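Local structure of immune protein (Enterobacter cloacae, 6D7Y) at residues L4-F9 with G97-M102; I8-N13 with N130-L135; E25-R30 with G71-D76; D62-V67 with V82-V87. The protein binds the toxic C-terminal tip of a CdiA contact-dependent growth inhibition protein and probably protects the cell that makes it. One frame throughout, in Å; residues are numbered along the deposited sequence.

All four contacts reach one antiparallel sheet, with helices packed on the face that carries most of its large apolar side chains. Contacts 1 and 2 start from the same strand, 3-10, which pairs with 93-102 on one side and 130-135 on the other; their centres lie about 10 Å apart. Contact 4, centre to centre about 11 Å from contact 1, joins 63-75 to 78-90, and the latter strand is also a neighbour of 93-102. Contact 3 ties the loop after helix 17-25 to the far end of strand 63-75. The centres of contacts 3 and 4 are about 16 Å apart. Along the chain these two alternate, and both are nested inside the loop closed by contact 1.

Contact 1 of 4, residues L4-F9 with G97-M102; sequences LFEVIF and GLCFYM
Strands 3-10 and 93-102 pair antiparallel in the middle of the sheet, and Leu4 to Ile8 run in register against Tyr101 to Gly97. Phe5 and Phe100 form one hydrogen-bonded pair, with Phe5 N 2.8 Å from Phe100 O; Val7 and Leu98 form the next, Leu98 N lying 2.9 Å from Val7 O. Side chains alternate between the faces. Phe5, Val7, Leu98 and Phe100 turn to the side where helix 105-126 packs, and apolar residues suit that buried place. CB of Met102, a selenomethionine, comes within 3.7 Å of Phe5 CE2, the side chains crossing at about a right angle, while Phe100 lays one ring face over Phe5 O. On the other face Leu4 has CG opposite its own backbone nitrogen (chi1 -175°), which carries CD1 over the centre of the Tyr101 ring, 3.9 Å from the centroid. Next to it Glu6 OE1 lies 3.3 Å from Cys99 SG. Ile8 CD1 packs 3.9 Å from Gly97 CA, directly against the backbone. The chemistry thus divides the faces: one is largely apolar, the other mixes a leucine-tyrosine CH-pi contact with a carboxylate whose OE2 is held by Ala138 N.

Contact 2 of 4, residues I8-N13 with N130-L135; sequences IFEGVN and NFYGGL
Ile8 and Glu10 each pair through the backbone with strand 130-135. In the hydrogen-bonded pair Ile8-Tyr132, Ile8 N is 2.9 Å from Tyr132 O; in Glu10-Asn130, Glu10 N is 2.8 Å from Asn130 O. The return bonds, Tyr132 N to Ile8 O and Asn130 N to Glu10 O, are longer, both 3.2 Å. Between them Phe9 and Phe131 make a non-hydrogen-bonded pair, and Phe131 CA approaches Ile8 O in a CA-H...O contact.

A polar bond is added by the side chains of Glu10 and Asn130, which lie alongside each other. Asn130 ND2 donates to Glu10 OE1 at 3.1 Å, meeting the oxygen nearly along its C-O axis, with the carboxylate and amide planes 54° apart. The extended glutamate chain, with CG opposite the backbone N (chi1 -173°), brings the carboxylate this far. Asn130 OD1 accepts from Asn148 ND2; an amide suits this place because it can donate and accept at once.

Here strand 3-10 has its second neighbour in the antiparallel sheet, and strand 144-147 follows beyond 130-135. Phe9 and Phe131 turn toward helix 105-126, both touching Met119.

On the face shared with Glu10 and Asn130, Tyr132 takes Ile8 CB over its ring, offset toward the rim, and Ile8 CG1 is 3.8 Å from Tyr132 CE1.

The Glu10 carboxylate instead meets this ring at its edge, CD in the ring plane and the two planes 81° apart.

Contact 3 of 4, residues E25-R30 with G71-D76; sequences ESKSDR and GFSVKD
Lys27 O takes two hydrogen bonds from Ser73 and thereby fastens the loop after helix 17-25 to strand 63-75. Ser73 N donates at 2.8 Å to Lys27 O in an almost straight bond, 177° at the hydrogen. Ser73 OG donates to the same oxygen, Lys27 O, at 3.1 Å, in the carbonyl plane and on a lone pair. The serine hydroxyl lies between its own N and carbonyl carbon (chi1 61°), where it can reach the acceptor that the backbone N-H already uses; a short polar side chain fits this double grip.

Within the loop, Glu25 O receives both Ser28 N and Ser28 OG, the latter at 2.8 Å, from the same face of its plane, closing a type I turn. Across the contact, Gly71 O takes a weak bond from Asp29 N, 3.1 Å away, and a CA-H...O contact from Ser28 CA. Gly71 has a positive phi of 66°, a backbone shape glycine adopts easily, and Asp29 lies close beside it, its OD1 in a salt bridge with Lys79. The side chain of Lys27, modelled in two conformers, bends back so that in one of them NZ donates to Val74 O from above its carbonyl plane, a placement best treated as doubtful.

Asp29 and Arg30 both face Glu70 in a classic beta bulge as strand 30-36 begins. On the inner side, Phe72 packs against Phe115 of helix 105-126 and Val83 of strand 78-90.

Contact 4 of 4, residues D62-V67 with V82-V87; sequences DLYFGV and VVLLRV
Phe65 and Val67 pair with Val87 and Leu85 across the antiparallel hairpin of strands 63-75 and 78-90. Val87 CB sits over one face of the Phe65 ring, offset toward the rim, 3.9 Å from the centroid in a CH-pi contact. The ring gets there because CG of Phe65 lies between the backbone N and the carbonyl carbon (chi1 72°), so that the aromatic side chain runs alongside the branched valine. Beside them Val67 CG1 meets Leu85 CD2 at 3.5 Å, the two side chains pointing the same way. Flat and branched apolar groups suit this buried face of the sheet.

On the other face Tyr64 and Arg86 cross at about a right angle, the ring and guanidinium planes 34° apart. Arg86 CB lies at the ring's edge, 3.8 Å from Tyr64 CE1.

Backbone bonds fix this register: Val87 N is 2.9 Å from Phe65 O, and Leu85 N is 2.8 Å from Val67 O. Between these pairs stands Gly66, opposite Arg86. Its N lies over one face of the Tyr64 ring, offset toward the rim, so the tyrosine rests against bare glycine backbone.

Farther out, Phe56 of helix 50-58 meets the Phe65 ring edge-to-face and also touches Val87, while Leu21 of helix 17-25 touches Leu85 and Val87.

One water joins the polar ends of Tyr64 and Arg86: it accepts from Arg86 NE at 2.6 Å and lies 2.7 Å from Tyr64 OH.

Contact 1 of 4, residues L4-F9 with G97-M102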
loop_
_atom_site.group_PDB
_atom_site.type_symbol
_atom_site.label_atom_id
_atom_site.label_comp_id
_atom_site.label_asym_id
_atom_site.label_seq_id
_atom_site.Cartn_x
_atom_site.Cartn_y
_atom_site.Cartn_z
ATOM N N LEU B 4 10.664 -10.305 0.636
ATOM C CA LEU B 4 9.827 -9.156 0.827
ATOM C C LEU B 4 8.981 -8.976 -0.448
ATOM O O LEU B 4 9.543 -8.899 -1.567
ATOM C CB LEU B 4 10.658 -7.903 1.067
ATOM C CG LEU B 4 9.847 -6.646 1.399
ATOM C CD1 LEU B 4 8.916 -6.833 2.586
ATOM C CD2 LEU B 4 10.811 -5.503 1.688
ATOM N N PHE B 5 7.662 -8.922 -0.263
ATOM C CA PHE B 5 6.725 -8.719 -1.368
ATOM C C PHE B 5 6.016 -7.394 -1.203
ATOM O O PHE B 5 6.023 -6.802 -0.127
ATOM C CB PHE B 5 5.717 -9.854 -1.464
ATOM C CG PHE B 5 6.335 -11.185 -1.798
ATOM C CD1 PHE B 5 6.535 -11.570 -3.106
ATOM C CD2 PHE B 5 6.763 -12.027 -0.792
ATOM C CE1 PHE B 5 7.151 -12.773 -3.431
ATOM C CE2 PHE B 5 7.358 -13.244 -1.110
ATOM C CZ PHE B 5 7.551 -13.623 -2.418
ATOM N N GLU B 6 5.425 -6.886 -2.281
ATOM C CA GLU B 6 4.699 -5.661 -2.136
ATOM C C GLU B 6 3.604 -5.500 -3.185
ATOM O O GLU B 6 3.652 -6.113 -4.242
ATOM C CB GLU B 6 5.619 -4.417 -2.125
ATOM C CG GLU B 6 6.119 -3.962 -3.454
ATOM C CD GLU B 6 7.057 -2.740 -3.411
ATOM O OE1 GLU B 6 7.031 -1.902 -2.471
ATOM O OE2 GLU B 6 7.835 -2.619 -4.372
ATOM N N VAL B 7 2.593 -4.735 -2.812
ATOM C CA VAL B 7 1.510 -4.364 -3.723
ATOM C C VAL B 7 1.492 -2.845 -3.713
ATOM O O VAL B 7 1.747 -2.208 -2.685
ATOM C CB VAL B 7 0.130 -4.971 -3.395
ATOM C CG1 VAL B 7 0.182 -6.486 -3.465
ATOM C CG2 VAL B 7 -0.391 -4.497 -2.048
ATOM N N ILE B 8 1.169 -2.262 -4.869
ATOM C CA ILE B 8 1.185 -0.831 -5.034
ATOM C C ILE B 8 -0.069 -0.284 -5.710
ATOM O O ILE B 8 -0.539 -0.864 -6.707
ATOM C CB ILE B 8 2.337 -0.418 -6.010
ATOM C CG1 ILE B 8 3.720 -0.924 -5.558
ATOM C CG2 ILE B 8 2.386 1.094 -6.201
ATOM C CD1 ILE B 8 4.258 -0.303 -4.333
ATOM N N PHE B 9 -0.601 0.807 -5.144
ATOM C CA PHE B 9 -1.699 1.576 -5.767
ATOM C C PHE B 9 -0.904 2.739 -6.385
ATOM O O PHE B 9 -0.412 3.612 -5.662
ATOM C CB PHE B 9 -2.683 2.135 -4.755
ATOM C CG PHE B 9 -3.443 1.108 -3.953
ATOM C CD1 PHE B 9 -2.951 0.659 -2.733
ATOM C CD2 PHE B 9 -4.692 0.651 -4.372
ATOM C CE1 PHE B 9 -3.671 -0.247 -1.967
ATOM C CE2 PHE B 9 -5.416 -0.261 -3.613
ATOM C CZ PHE B 9 -4.902 -0.705 -2.400
ATOM N N GLY B 97 1.766 2.096 -1.007
ATOM C CA GLY B 97 2.266 0.763 -1.137
ATOM C C GLY B 97 2.241 0.025 0.165
ATOM O O GLY B 97 2.294 0.651 1.210
ATOM N N LEU B 98 2.102 -1.292 0.067
ATOM C CA LEU B 98 2.101 -2.205 1.224
ATOM C C LEU B 98 3.195 -3.236 1.032
ATOM O O LEU B 98 3.151 -4.001 0.061
ATOM C CB LEU B 98 0.758 -2.922 1.378
ATOM C CG LEU B 98 -0.444 -2.111 1.885
ATOM C CD1 LEU B 98 -0.909 -1.076 0.872
ATOM C CD2 LEU B 98 -1.598 -3.056 2.196
ATOM N N CYS B 99 4.145 -3.321 1.983
ATOM C CA CYS B 99 5.266 -4.267 1.873
ATOM C C CYS B 99 5.149 -5.236 3.038
ATOM O O CYS B 99 4.860 -4.796 4.153
ATOM C CB CYS B 99 6.608 -3.537 1.991
ATOM S SG CYS B 99 6.838 -2.225 0.774
ATOM N N PHE B 100 5.373 -6.518 2.765
ATOM C CA PHE B 100 5.269 -7.604 3.758
ATOM C C PHE B 100 6.106 -8.819 3.364
ATOM O O PHE B 100 6.280 -9.110 2.182
ATOM C CB PHE B 100 3.807 -8.032 3.907
ATOM C CG PHE B 100 3.159 -8.430 2.603
ATOM C CD1 PHE B 100 2.577 -7.478 1.792
ATOM C CD2 PHE B 100 3.136 -9.760 2.198
ATOM C CE1 PHE B 100 1.984 -7.838 0.587
ATOM C CE2 PHE B 100 2.547 -10.134 1.012
ATOM C CZ PHE B 100 1.980 -9.179 0.189
ATOM N N TYR B 101 6.667 -9.523 4.351
ATOM C CA TYR B 101 7.433 -10.716 4.032
ATOM C C TYR B 101 6.519 -11.932 3.922
ATOM O O TYR B 101 5.437 -11.964 4.528
ATOM C CB TYR B 101 8.517 -11.005 5.114
ATOM C CG TYR B 101 9.667 -10.038 5.094
ATOM C CD1 TYR B 101 9.622 -8.849 5.814
ATOM C CD2 TYR B 101 10.814 -10.304 4.353
ATOM C CE1 TYR B 101 10.692 -7.951 5.793
ATOM C CE2 TYR B 101 11.877 -9.423 4.323
ATOM C CZ TYR B 101 11.813 -8.243 5.031
ATOM O OH TYR B 101 12.879 -7.368 5.009
HETATM N N MSE B 102 6.959 -12.932 3.155
HETATM C CA MSE B 102 6.263 -14.226 3.058
HETATM C C MSE B 102 7.370 -15.246 3.087
HETATM O O MSE B 102 8.463 -14.989 2.585
HETATM C CB MSE B 102 5.387 -14.423 1.829
HETATM C CG MSE B 102 4.254 -13.408 1.730
HETATM SE SE MSE B 102 2.862 -13.647 3.120
HETATM C CE MSE B 102 2.309 -15.496 2.705
#

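Contact 2 of 4, residues I8-N13 with N130-L135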
loop_
_atom_site.group_PDB
_atom_site.type_symbol
_atom_site.label_atom_id
_atom_site.label_comp_id
_atom_site.label_asym_id
_atom_site.label_seq_id
_atom_site.Cartn_x
_atom_site.Cartn_y
_atom_site.Cartn_z
ATOM N N ILE B 8 1.169 -2.262 -4.869
ATOM C CA ILE B 8 1.185 -0.831 -5.034
ATOM C C ILE B 8 -0.069 -0.284 -5.710
ATOM O O ILE B 8 -0.539 -0.864 -6.707
ATOM C CB ILE B 8 2.337 -0.418 -6.010
ATOM C CG1 ILE B 8 3.720 -0.924 -5.558
ATOM C CG2 ILE B 8 2.386 1.094 -6.201
ATOM C CD1 ILE B 8 4.258 -0.303 -4.333
ATOM N N PHE B 9 -0.601 0.807 -5.144
ATOM C CA PHE B 9 -1.699 1.576 -5.767
ATOM C C PHE B 9 -0.904 2.739 -6.385
ATOM O O PHE B 9 -0.412 3.612 -5.662
ATOM C CB PHE B 9 -2.683 2.135 -4.755
ATOM C CG PHE B 9 -3.443 1.108 -3.953
ATOM C CD1 PHE B 9 -2.951 0.659 -2.733
ATOM C CD2 PHE B 9 -4.692 0.651 -4.372
ATOM C CE1 PHE B 9 -3.671 -0.247 -1.967
ATOM C CE2 PHE B 9 -5.416 -0.261 -3.613
ATOM C CZ PHE B 9 -4.902 -0.705 -2.400
ATOM N N GLU B 10 -0.751 2.747 -7.712
ATOM C CA GLU B 10 0.053 3.766 -8.387
ATOM C C GLU B 10 -0.800 4.899 -8.933
ATOM O O GLU B 10 -1.807 4.642 -9.574
ATOM C CB GLU B 10 0.803 3.151 -9.546
ATOM C CG GLU B 10 1.793 4.098 -10.204
ATOM C CD GLU B 10 2.443 3.493 -11.424
ATOM O OE1 GLU B 10 1.719 2.925 -12.243
ATOM O OE2 GLU B 10 3.679 3.607 -11.572
ATOM N N GLY B 11 -0.368 6.139 -8.688
ATOM C CA GLY B 11 -1.083 7.331 -9.171
ATOM C C GLY B 11 -2.467 7.463 -8.568
ATOM O O GLY B 11 -3.465 7.492 -9.272
ATOM N N VAL B 12 -2.516 7.554 -7.253
ATOM C CA VAL B 12 -3.775 7.657 -6.536
ATOM C C VAL B 12 -4.375 9.060 -6.739
ATOM O O VAL B 12 -3.647 10.040 -6.935
ATOM C CB VAL B 12 -3.560 7.357 -5.028
ATOM C CG1 VAL B 12 -4.857 7.460 -4.237
ATOM C CG2 VAL B 12 -2.938 5.976 -4.853
ATOM N N ASN B 13 -5.699 9.141 -6.727
ATOM C CA ASN B 13 -6.394 10.433 -6.854
ATOM C C ASN B 13 -6.191 11.165 -5.528
ATOM O O ASN B 13 -6.725 10.745 -4.506
ATOM C CB ASN B 13 -7.870 10.207 -7.155
ATOM C CG ASN B 13 -8.651 11.503 -7.270
ATOM O OD1 ASN B 13 -8.387 12.473 -6.550
ATOM N ND2 ASN B 13 -9.640 11.517 -8.161
ATOM N N ASN B 130 -3.027 2.589 -11.689
ATOM C CA ASN B 130 -2.695 1.182 -11.847
ATOM C C ASN B 130 -2.513 0.568 -10.483
ATOM O O ASN B 130 -2.316 1.288 -9.508
ATOM C CB ASN B 130 -1.354 1.010 -12.570
ATOM C CG ASN B 130 -1.394 1.443 -14.005
ATOM O OD1 ASN B 130 -2.156 0.913 -14.811
ATOM N ND2 ASN B 130 -0.524 2.371 -14.350
ATOM N N PHE B 131 -2.627 -0.750 -10.440
ATOM C CA PHE B 131 -2.376 -1.523 -9.208
ATOM C C PHE B 131 -1.591 -2.762 -9.639
ATOM O O PHE B 131 -1.837 -3.320 -10.712
ATOM C CB PHE B 131 -3.652 -1.808 -8.414
ATOM C CG PHE B 131 -4.729 -2.533 -9.163
ATOM C CD1 PHE B 131 -5.597 -1.840 -10.009
ATOM C CD2 PHE B 131 -4.954 -3.888 -8.972
ATOM C CE1 PHE B 131 -6.618 -2.503 -10.679
ATOM C CE2 PHE B 131 -5.972 -4.550 -9.644
ATOM C CZ PHE B 131 -6.803 -3.858 -10.502
ATOM N N TYR B 132 -0.624 -3.196 -8.835
ATOM C CA TYR B 132 0.194 -4.340 -9.216
ATOM C C TYR B 132 0.860 -4.868 -7.998
ATOM O O TYR B 132 0.864 -4.193 -6.972
ATOM C CB TYR B 132 1.225 -4.007 -10.320
ATOM C CG TYR B 132 2.038 -2.737 -10.132
ATOM C CD1 TYR B 132 3.220 -2.740 -9.413
ATOM C CD2 TYR B 132 1.619 -1.528 -10.685
ATOM C CE1 TYR B 132 3.969 -1.591 -9.253
ATOM C CE2 TYR B 132 2.367 -0.367 -10.540
ATOM C CZ TYR B 132 3.536 -0.403 -9.801
ATOM O OH TYR B 132 4.297 0.729 -9.625
ATOM N N GLY B 133 1.368 -6.087 -8.115
ATOM C CA GLY B 133 2.012 -6.746 -6.988
ATOM C C GLY B 133 3.102 -7.678 -7.451
ATOM O O GLY B 133 3.003 -8.309 -8.500
ATOM N N GLY B 134 4.139 -7.803 -6.627
ATOM C CA GLY B 134 5.243 -8.647 -6.988
ATOM C C GLY B 134 6.303 -8.753 -5.921
ATOM O O GLY B 134 6.143 -8.213 -4.807
ATOM N N LEU B 135 7.373 -9.455 -6.273
ATOM C CA LEU B 135 8.553 -9.541 -5.412
ATOM C C LEU B 135 9.058 -8.109 -5.348
ATOM O O LEU B 135 8.986 -7.368 -6.342
ATOM C CB LEU B 135 9.606 -10.410 -6.079
ATOM C CG LEU B 135 10.935 -10.546 -5.359
ATOM C CD1 LEU B 135 10.784 -11.340 -4.070
ATOM C CD2 LEU B 135 11.880 -11.247 -6.309
#

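Contact 3 of 4, residues E25-R30 with G71-D76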
loop_
_atom_site.group_PDB
_atom_site.type_symbol
_atom_site.label_atom_id
_atom_site.label_comp_id
_atom_site.label_asym_id
_atom_site.label_seq_id
_atom_site.Cartn_x
_atom_site.Cartn_y
_atom_site.Cartn_z
ATOM N N GLU B 25 -6.685 1.266 6.406
ATOM C CA GLU B 25 -6.537 1.218 7.881
ATOM C C GLU B 25 -7.609 0.360 8.573
ATOM O O GLU B 25 -7.338 -0.284 9.598
ATOM C CB GLU B 25 -6.572 2.625 8.507
ATOM C CG GLU B 25 -6.377 2.629 10.042
ATOM C CD GLU B 25 -6.560 3.987 10.703
ATOM O OE1 GLU B 25 -6.309 4.080 11.926
ATOM O OE2 GLU B 25 -6.973 4.948 10.023
ATOM N N SER B 26 -8.821 0.369 8.029
ATOM C CA SER B 26 -9.934 -0.396 8.627
ATOM C C SER B 26 -9.801 -1.922 8.538
ATOM O O SER B 26 -10.496 -2.648 9.258
ATOM C CB SER B 26 -11.270 0.029 8.007
ATOM O OG SER B 26 -11.265 -0.224 6.623
ATOM N N LYS B 27 -8.930 -2.404 7.656
ATOM C CA LYS B 27 -8.731 -3.846 7.501
ATOM C C LYS B 27 -7.622 -4.365 8.437
ATOM O O LYS B 27 -7.337 -5.566 8.463
ATOM C CB LYS B 27 -8.479 -4.186 6.023
ATOM C CG LYS B 27 -9.574 -3.608 5.119
ATOM C CD LYS B 27 -9.426 -3.962 3.639
ATOM C CE LYS B 27 -9.951 -5.351 3.298
ATOM N NZ LYS B 27 -9.285 -6.442 4.039
ATOM N N SER B 28 -7.010 -3.461 9.210
ATOM C CA SER B 28 -5.979 -3.845 10.178
ATOM C C SER B 28 -6.430 -3.728 11.624
ATOM O O SER B 28 -7.384 -3.011 11.942
ATOM C CB SER B 28 -4.768 -2.962 10.017
ATOM O OG SER B 28 -5.043 -1.619 10.392
ATOM N N ASP B 29 -5.698 -4.412 12.503
ATOM C CA ASP B 29 -5.983 -4.372 13.938
ATOM C C ASP B 29 -5.471 -3.077 14.547
ATOM O O ASP B 29 -6.152 -2.471 15.367
ATOM C CB ASP B 29 -5.382 -5.571 14.658
ATOM C CG ASP B 29 -6.059 -6.877 14.296
ATOM O OD1 ASP B 29 -7.108 -6.857 13.631
ATOM O OD2 ASP B 29 -5.542 -7.937 14.707
ATOM N N ARG B 30 -4.271 -2.657 14.158
ATOM C CA ARG B 30 -3.700 -1.418 14.673
ATOM C C ARG B 30 -2.563 -0.899 13.820
ATOM O O ARG B 30 -2.012 -1.631 13.006
ATOM C CB ARG B 30 -3.241 -1.601 16.136
ATOM C CG ARG B 30 -2.433 -2.860 16.404
ATOM C CD ARG B 30 -2.078 -2.962 17.886
ATOM N NE ARG B 30 -1.119 -1.919 18.259
ATOM C CZ ARG B 30 0.215 -2.041 18.209
ATOM N NH1 ARG B 30 0.984 -1.010 18.554
ATOM N NH2 ARG B 30 0.799 -3.174 17.814
ATOM N N GLY B 71 -1.922 -6.948 11.884
ATOM C CA GLY B 71 -3.160 -7.689 11.678
ATOM C C GLY B 71 -3.961 -7.183 10.494
ATOM O O GLY B 71 -5.125 -6.843 10.639
ATOM N N PHE B 72 -3.337 -7.139 9.322
ATOM C CA PHE B 72 -4.012 -6.660 8.119
ATOM C C PHE B 72 -4.714 -7.815 7.415
ATOM O O PHE B 72 -4.056 -8.747 6.991
ATOM C CB PHE B 72 -3.005 -6.023 7.157
ATOM C CG PHE B 72 -3.640 -5.483 5.915
ATOM C CD1 PHE B 72 -4.245 -4.235 5.923
ATOM C CD2 PHE B 72 -3.677 -6.236 4.745
ATOM C CE1 PHE B 72 -4.859 -3.732 4.787
ATOM C CE2 PHE B 72 -4.286 -5.733 3.603
ATOM C CZ PHE B 72 -4.878 -4.483 3.624
ATOM N N SER B 73 -6.043 -7.758 7.309
ATOM C CA SER B 73 -6.801 -8.821 6.639
ATOM C C SER B 73 -6.951 -8.412 5.185
ATOM O O SER B 73 -7.415 -7.314 4.897
ATOM C CB SER B 73 -8.174 -9.023 7.285
ATOM O OG SER B 73 -8.954 -7.846 7.197
ATOM N N VAL B 74 -6.557 -9.286 4.274
ATOM C CA VAL B 74 -6.610 -8.965 2.852
ATOM C C VAL B 74 -7.991 -9.288 2.276
ATOM O O VAL B 74 -8.740 -8.383 1.876
ATOM C CB VAL B 74 -5.504 -9.720 2.080
ATOM C CG1 VAL B 74 -5.420 -9.234 0.640
ATOM C CG2 VAL B 74 -4.159 -9.521 2.770
ATOM N N LYS B 75 -8.332 -10.572 2.273
ATOM C CA LYS B 75 -9.590 -11.028 1.708
ATOM C C LYS B 75 -9.875 -12.414 2.255
ATOM O O LYS B 75 -8.948 -13.124 2.646
ATOM C CB LYS B 75 -9.424 -11.130 0.191
ATOM C CG LYS B 75 -10.676 -11.303 -0.659
ATOM C CD LYS B 75 -11.407 -10.001 -0.928
ATOM C CE LYS B 75 -12.444 -10.213 -2.024
ATOM N NZ LYS B 75 -13.054 -8.937 -2.484
ATOM N N ASP B 76 -11.156 -12.781 2.287
ATOM C CA ASP B 76 -11.624 -14.105 2.731
ATOM C C ASP B 76 -10.951 -14.687 3.993
ATOM O O ASP B 76 -10.716 -15.896 4.081
ATOM C CB ASP B 76 -11.515 -15.101 1.559
ATOM C CG ASP B 76 -12.392 -14.713 0.363
ATOM O OD1 ASP B 76 -13.407 -14.001 0.544
ATOM O OD2 ASP B 76 -12.074 -15.152 -0.764
#

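Contact 4 of 4, residues D62-V67 with V82-V87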
loop_
_atom_site.group_PDB
_atom_site.type_symbol
_atom_site.label_atom_id
_atom_site.label_comp_id
_atom_site.label_asym_id
_atom_site.label_seq_id
_atom_site.Cartn_x
_atom_site.Cartn_y
_atom_site.Cartn_z
ATOM N N ASP B 62 9.057 16.677 -2.758
ATOM C CA ASP B 62 8.796 15.228 -2.609
ATOM C C ASP B 62 8.782 14.868 -1.129
ATOM O O ASP B 62 9.615 15.366 -0.359
ATOM C CB ASP B 62 9.860 14.417 -3.327
ATOM C CG ASP B 62 9.923 14.725 -4.805
ATOM O OD1 ASP B 62 8.976 15.328 -5.324
ATOM O OD2 ASP B 62 10.923 14.355 -5.444
ATOM N N LEU B 63 7.844 14.007 -0.738
ATOM C CA LEU B 63 7.664 13.641 0.663
ATOM C C LEU B 63 7.185 12.207 0.811
ATOM O O LEU B 63 6.429 11.711 0.003
ATOM C CB LEU B 63 6.610 14.584 1.273
ATOM C CG LEU B 63 6.138 14.467 2.724
ATOM C CD1 LEU B 63 7.290 14.652 3.699
ATOM C CD2 LEU B 63 5.061 15.520 2.996
ATOM N N TYR B 64 7.624 11.565 1.884
ATOM C CA TYR B 64 7.241 10.204 2.208
ATOM C C TYR B 64 6.883 10.092 3.655
ATOM O O TYR B 64 7.424 10.806 4.475
ATOM C CB TYR B 64 8.446 9.258 2.001
ATOM C CG TYR B 64 8.383 7.941 2.789
ATOM C CD1 TYR B 64 7.706 6.839 2.283
ATOM C CD2 TYR B 64 9.012 7.807 4.029
ATOM C CE1 TYR B 64 7.639 5.648 2.991
ATOM C CE2 TYR B 64 8.955 6.610 4.748
ATOM C CZ TYR B 64 8.268 5.534 4.219
ATOM O OH TYR B 64 8.192 4.334 4.880
ATOM N N PHE B 65 5.947 9.202 3.944
ATOM C CA PHE B 65 5.690 8.809 5.318
ATOM C C PHE B 65 5.281 7.349 5.271
ATOM O O PHE B 65 4.758 6.860 4.266
ATOM C CB PHE B 65 4.706 9.708 6.085
ATOM C CG PHE B 65 3.269 9.590 5.670
ATOM C CD1 PHE B 65 2.420 8.712 6.323
ATOM C CD2 PHE B 65 2.751 10.411 4.692
ATOM C CE1 PHE B 65 1.086 8.627 5.981
ATOM C CE2 PHE B 65 1.417 10.326 4.325
ATOM C CZ PHE B 65 0.582 9.429 4.972
ATOM N N GLY B 66 5.586 6.640 6.341
ATOM C CA GLY B 66 5.257 5.246 6.427
ATOM C C GLY B 66 4.734 4.934 7.796
ATOM O O GLY B 66 4.927 5.705 8.751
ATOM N N VAL B 67 4.066 3.800 7.887
ATOM C CA VAL B 67 3.482 3.365 9.124
ATOM C C VAL B 67 3.421 1.855 9.123
ATOM O O VAL B 67 3.208 1.239 8.080
ATOM C CB VAL B 67 2.074 4.002 9.314
ATOM C CG1 VAL B 67 1.150 3.667 8.174
ATOM C CG2 VAL B 67 1.443 3.579 10.617
ATOM N N VAL B 82 2.385 -8.465 9.906
ATOM C CA VAL B 82 2.900 -7.079 9.897
ATOM C C VAL B 82 3.129 -6.543 8.473
ATOM O O VAL B 82 3.816 -7.178 7.682
ATOM C CB VAL B 82 4.237 -6.938 10.661
ATOM C CG1 VAL B 82 4.625 -5.461 10.751
ATOM C CG2 VAL B 82 4.147 -7.541 12.065
ATOM N N VAL B 83 2.619 -5.346 8.201
ATOM C CA VAL B 83 2.770 -4.708 6.891
ATOM C C VAL B 83 3.313 -3.293 7.058
ATOM O O VAL B 83 2.963 -2.583 8.043
ATOM C CB VAL B 83 1.398 -4.630 6.197
ATOM C CG1 VAL B 83 1.469 -3.855 4.879
ATOM C CG2 VAL B 83 0.837 -6.026 5.998
ATOM N N LEU B 84 4.203 -2.903 6.147
ATOM C CA LEU B 84 4.740 -1.544 6.110
ATOM C C LEU B 84 3.934 -0.799 5.034
ATOM O O LEU B 84 3.981 -1.194 3.900
ATOM C CB LEU B 84 6.210 -1.539 5.700
ATOM C CG LEU B 84 6.888 -0.172 5.491
ATOM C CD1 LEU B 84 6.871 0.683 6.749
ATOM C CD2 LEU B 84 8.316 -0.349 4.987
ATOM N N LEU B 85 3.207 0.244 5.425
ATOM C CA LEU B 85 2.413 1.052 4.506
ATOM C C LEU B 85 3.264 2.237 4.147
ATOM O O LEU B 85 3.767 2.937 5.055
ATOM C CB LEU B 85 1.161 1.536 5.196
ATOM C CG LEU B 85 0.212 2.443 4.415
ATOM C CD1 LEU B 85 -0.399 1.670 3.279
ATOM C CD2 LEU B 85 -0.854 2.981 5.350
ATOM N N ARG B 86 3.412 2.499 2.842
ATOM C CA ARG B 86 4.234 3.596 2.364
ATOM C C ARG B 86 3.367 4.544 1.540
ATOM O O ARG B 86 2.601 4.088 0.700
ATOM C CB ARG B 86 5.349 3.063 1.469
ATOM C CG ARG B 86 6.235 2.052 2.142
ATOM C CD ARG B 86 7.366 1.530 1.269
ATOM N NE ARG B 86 8.495 2.460 1.108
ATOM C CZ ARG B 86 8.901 3.057 -0.020
ATOM N NH1 ARG B 86 8.328 2.844 -1.204
ATOM N NH2 ARG B 86 9.953 3.867 0.037
ATOM N N VAL B 87 3.483 5.840 1.810
ATOM C CA VAL B 87 2.734 6.849 1.074
ATOM C C VAL B 87 3.781 7.818 0.585
ATOM O O VAL B 87 4.534 8.370 1.380
ATOM C CB VAL B 87 1.708 7.547 1.962
ATOM C CG1 VAL B 87 0.845 8.486 1.116
ATOM C CG2 VAL B 87 0.848 6.525 2.697
HETATM O O HOH W 1 9.697 2.616 3.456
#